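Local atomic coordinates of cytochrome b5 reductase 4 (Homo sapiens, PDB entry 3LF5), a protein that probably passes electrons from NADH through flavin to heme, the part modelled here being its heme-binding cytochrome b5 domain. Residues R4-T9 / D21-I26. Sequence-based numbering, arbitrary orientation.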
loop_
_atom_site.group_PDB
_atom_site.type_symbol
_atom_site.label_atom_id
_atom_site.label_comp_id
_atom_site.label_asym_id
_atom_site.label_seq_id
_atom_site.Cartn_x
_atom_site.Cartn_y
_atom_site.Cartn_z
ATOM N N ARG A 4 -18.783 -14.134 -8.359
ATOM C CA ARG A 4 -17.473 -14.704 -8.651
ATOM C C ARG A 4 -16.478 -13.569 -8.953
ATOM O O ARG A 4 -15.279 -13.612 -8.553
ATOM C CB ARG A 4 -17.557 -15.659 -9.858
ATOM C CG ARG A 4 -18.091 -17.027 -9.540
ATOM N N LEU A 5 -16.947 -12.565 -9.696
ATOM C CA LEU A 5 -16.094 -11.442 -10.048
ATOM C C LEU A 5 -16.753 -10.149 -9.619
ATOM O O LEU A 5 -17.938 -9.927 -9.871
ATOM C CB LEU A 5 -15.792 -11.406 -11.536
ATOM C CG LEU A 5 -14.999 -12.598 -12.084
ATOM C CD1 LEU A 5 -15.104 -12.693 -13.608
ATOM C CD2 LEU A 5 -13.546 -12.543 -11.602
ATOM N N ILE A 6 -15.983 -9.324 -8.912
ATOM C CA ILE A 6 -16.481 -8.086 -8.334
ATOM C C ILE A 6 -15.649 -6.884 -8.759
ATOM O O ILE A 6 -14.518 -6.988 -9.249
ATOM C CB ILE A 6 -16.546 -8.169 -6.792
ATOM C CG1 ILE A 6 -15.149 -8.350 -6.176
ATOM C CG2 ILE A 6 -17.501 -9.300 -6.358
ATOM C CD1 ILE A 6 -15.109 -8.109 -4.676
ATOM N N GLU A 7 -16.245 -5.710 -8.568
ATOM C CA GLU A 7 -15.514 -4.447 -8.622
ATOM C C GLU A 7 -14.859 -4.193 -7.255
ATOM O O GLU A 7 -15.515 -4.318 -6.229
ATOM C CB GLU A 7 -16.480 -3.311 -8.942
ATOM C CG GLU A 7 -15.808 -1.968 -9.081
ATOM C CD GLU A 7 -16.802 -0.915 -9.415
ATOM O OE1 GLU A 7 -17.628 -0.651 -8.532
ATOM O OE2 GLU A 7 -16.791 -0.410 -10.573
ATOM N N VAL A 8 -13.590 -3.807 -7.251
ATOM C CA VAL A 8 -12.825 -3.585 -6.032
ATOM C C VAL A 8 -12.443 -2.106 -5.955
ATOM O O VAL A 8 -11.713 -1.607 -6.796
ATOM C CB VAL A 8 -11.557 -4.471 -5.995
ATOM C CG1 VAL A 8 -10.811 -4.241 -4.693
ATOM C CG2 VAL A 8 -11.928 -5.938 -6.165
ATOM N N THR A 9 -12.947 -1.404 -4.959
ATOM C CA THR A 9 -12.512 -0.047 -4.740
ATOM C C THR A 9 -11.181 -0.062 -3.988
ATOM O O THR A 9 -10.777 -1.098 -3.416
ATOM C CB THR A 9 -13.513 0.719 -3.902
ATOM O OG1 THR A 9 -13.573 0.105 -2.619
ATOM C CG2 THR A 9 -14.923 0.742 -4.559
ATOM N N ASP A 21 -5.249 -12.757 4.641
ATOM C CA ASP A 21 -6.295 -12.120 3.859
ATOM C C ASP A 21 -5.637 -10.993 3.080
ATOM O O ASP A 21 -5.700 -9.814 3.443
ATOM C CB ASP A 21 -7.413 -11.604 4.754
ATOM C CG ASP A 21 -8.598 -11.067 3.977
ATOM O OD1 ASP A 21 -8.645 -11.200 2.745
ATOM O OD2 ASP A 21 -9.521 -10.557 4.639
ATOM N N CYS A 22 -4.960 -11.396 2.007
ATOM C CA CYS A 22 -4.061 -10.539 1.269
ATOM C C CYS A 22 -4.513 -10.428 -0.161
ATOM O O CYS A 22 -4.454 -11.409 -0.905
ATOM C CB CYS A 22 -2.642 -11.126 1.265
ATOM S SG CYS A 22 -1.403 -10.040 0.539
ATOM N N TRP A 23 -4.994 -9.248 -0.544
ATOM C CA TRP A 23 -5.305 -8.978 -1.944
ATOM C C TRP A 23 -4.235 -8.064 -2.528
ATOM O O TRP A 23 -3.785 -7.124 -1.896
ATOM C CB TRP A 23 -6.673 -8.311 -2.128
ATOM C CG TRP A 23 -7.874 -9.141 -1.759
ATOM C CD1 TRP A 23 -7.909 -10.363 -1.192
ATOM C CD2 TRP A 23 -9.227 -8.733 -1.930
ATOM N NE1 TRP A 23 -9.216 -10.780 -1.033
ATOM C CE2 TRP A 23 -10.039 -9.774 -1.470
ATOM C CE3 TRP A 23 -9.837 -7.587 -2.444
ATOM C CZ2 TRP A 23 -11.441 -9.686 -1.478
ATOM C CZ3 TRP A 23 -11.210 -7.510 -2.462
ATOM C CH2 TRP A 23 -11.999 -8.551 -1.978
ATOM N N ILE A 24 -3.893 -8.323 -3.792
ATOM C CA ILE A 24 -2.974 -7.466 -4.531
ATOM C C ILE A 24 -3.568 -7.196 -5.904
ATOM O O ILE A 24 -4.139 -8.100 -6.530
ATOM C CB ILE A 24 -1.569 -8.110 -4.683
ATOM C CG1 ILE A 24 -0.949 -8.407 -3.327
ATOM C CG2 ILE A 24 -0.627 -7.282 -5.516
ATOM C CD1 ILE A 24 0.388 -9.200 -3.385
ATOM N N CYS A 25 -3.419 -5.956 -6.356
ATOM C CA CYS A 25 -3.800 -5.563 -7.693
ATOM C C CYS A 25 -2.578 -5.572 -8.608
ATOM O O CYS A 25 -1.562 -4.984 -8.257
ATOM C CB CYS A 25 -4.404 -4.164 -7.645
ATOM S SG CYS A 25 -4.624 -3.368 -9.228
ATOM N N ILE A 26 -2.661 -6.261 -9.742
ATOM C CA ILE A 26 -1.648 -6.241 -10.777
ATOM C C ILE A 26 -2.329 -5.845 -12.081
ATOM O O ILE A 26 -3.226 -6.525 -12.561
ATOM C CB ILE A 26 -0.938 -7.594 -10.961
ATOM C CG1 ILE A 26 -0.343 -8.111 -9.641
ATOM C CG2 ILE A 26 0.143 -7.469 -12.046
ATOM C CD1 ILE A 26 0.853 -7.364 -9.132
#
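I6 and V8 reach W23 from an edge strand whose backbone is hydrogen-bonded to V77, R79 and A81, in and just past strand 76-80. This is the sheet of the cytochrome b5-like fold: 6-8 pairs with 76-80, that strand with 29-32, and 29-32 with 21-26, where the tryptophan sits. Two strands lie between the segments in the sheet's order, yet the curled sheet brings V8 CA to 9.4 Å from C25 CA, and the contact is made by side chains alone, all of it apolar. The indole gets across because chi1 of W23 (-66°) sets CG anti to its carbonyl carbon, while chi2 near 5° turns CD1 to the CA side and the six-membered ring away from it, out to strand 6-8. On the way the side chain touches V30, N32 and V77; H16 stacks on the indole, and E12 and L13 of helix 10-15 also touch it. The side chain lies about 11 Å from the heme, so this is packing at a distance from the cofactor. I6 crosses the indole at about a right angle, its CD1 ending 4.1 Å from W23 CH2. With an alanine in place of W23, I6 CD1 and V8 CG1 would probably lose the ring they close on, and H16 its stacking partner. V8 CG1 lies at the ring edge near its plane, 4.0 Å from W23 CZ3; V8 CG2 is 4.1 Å from that same W23 CZ3.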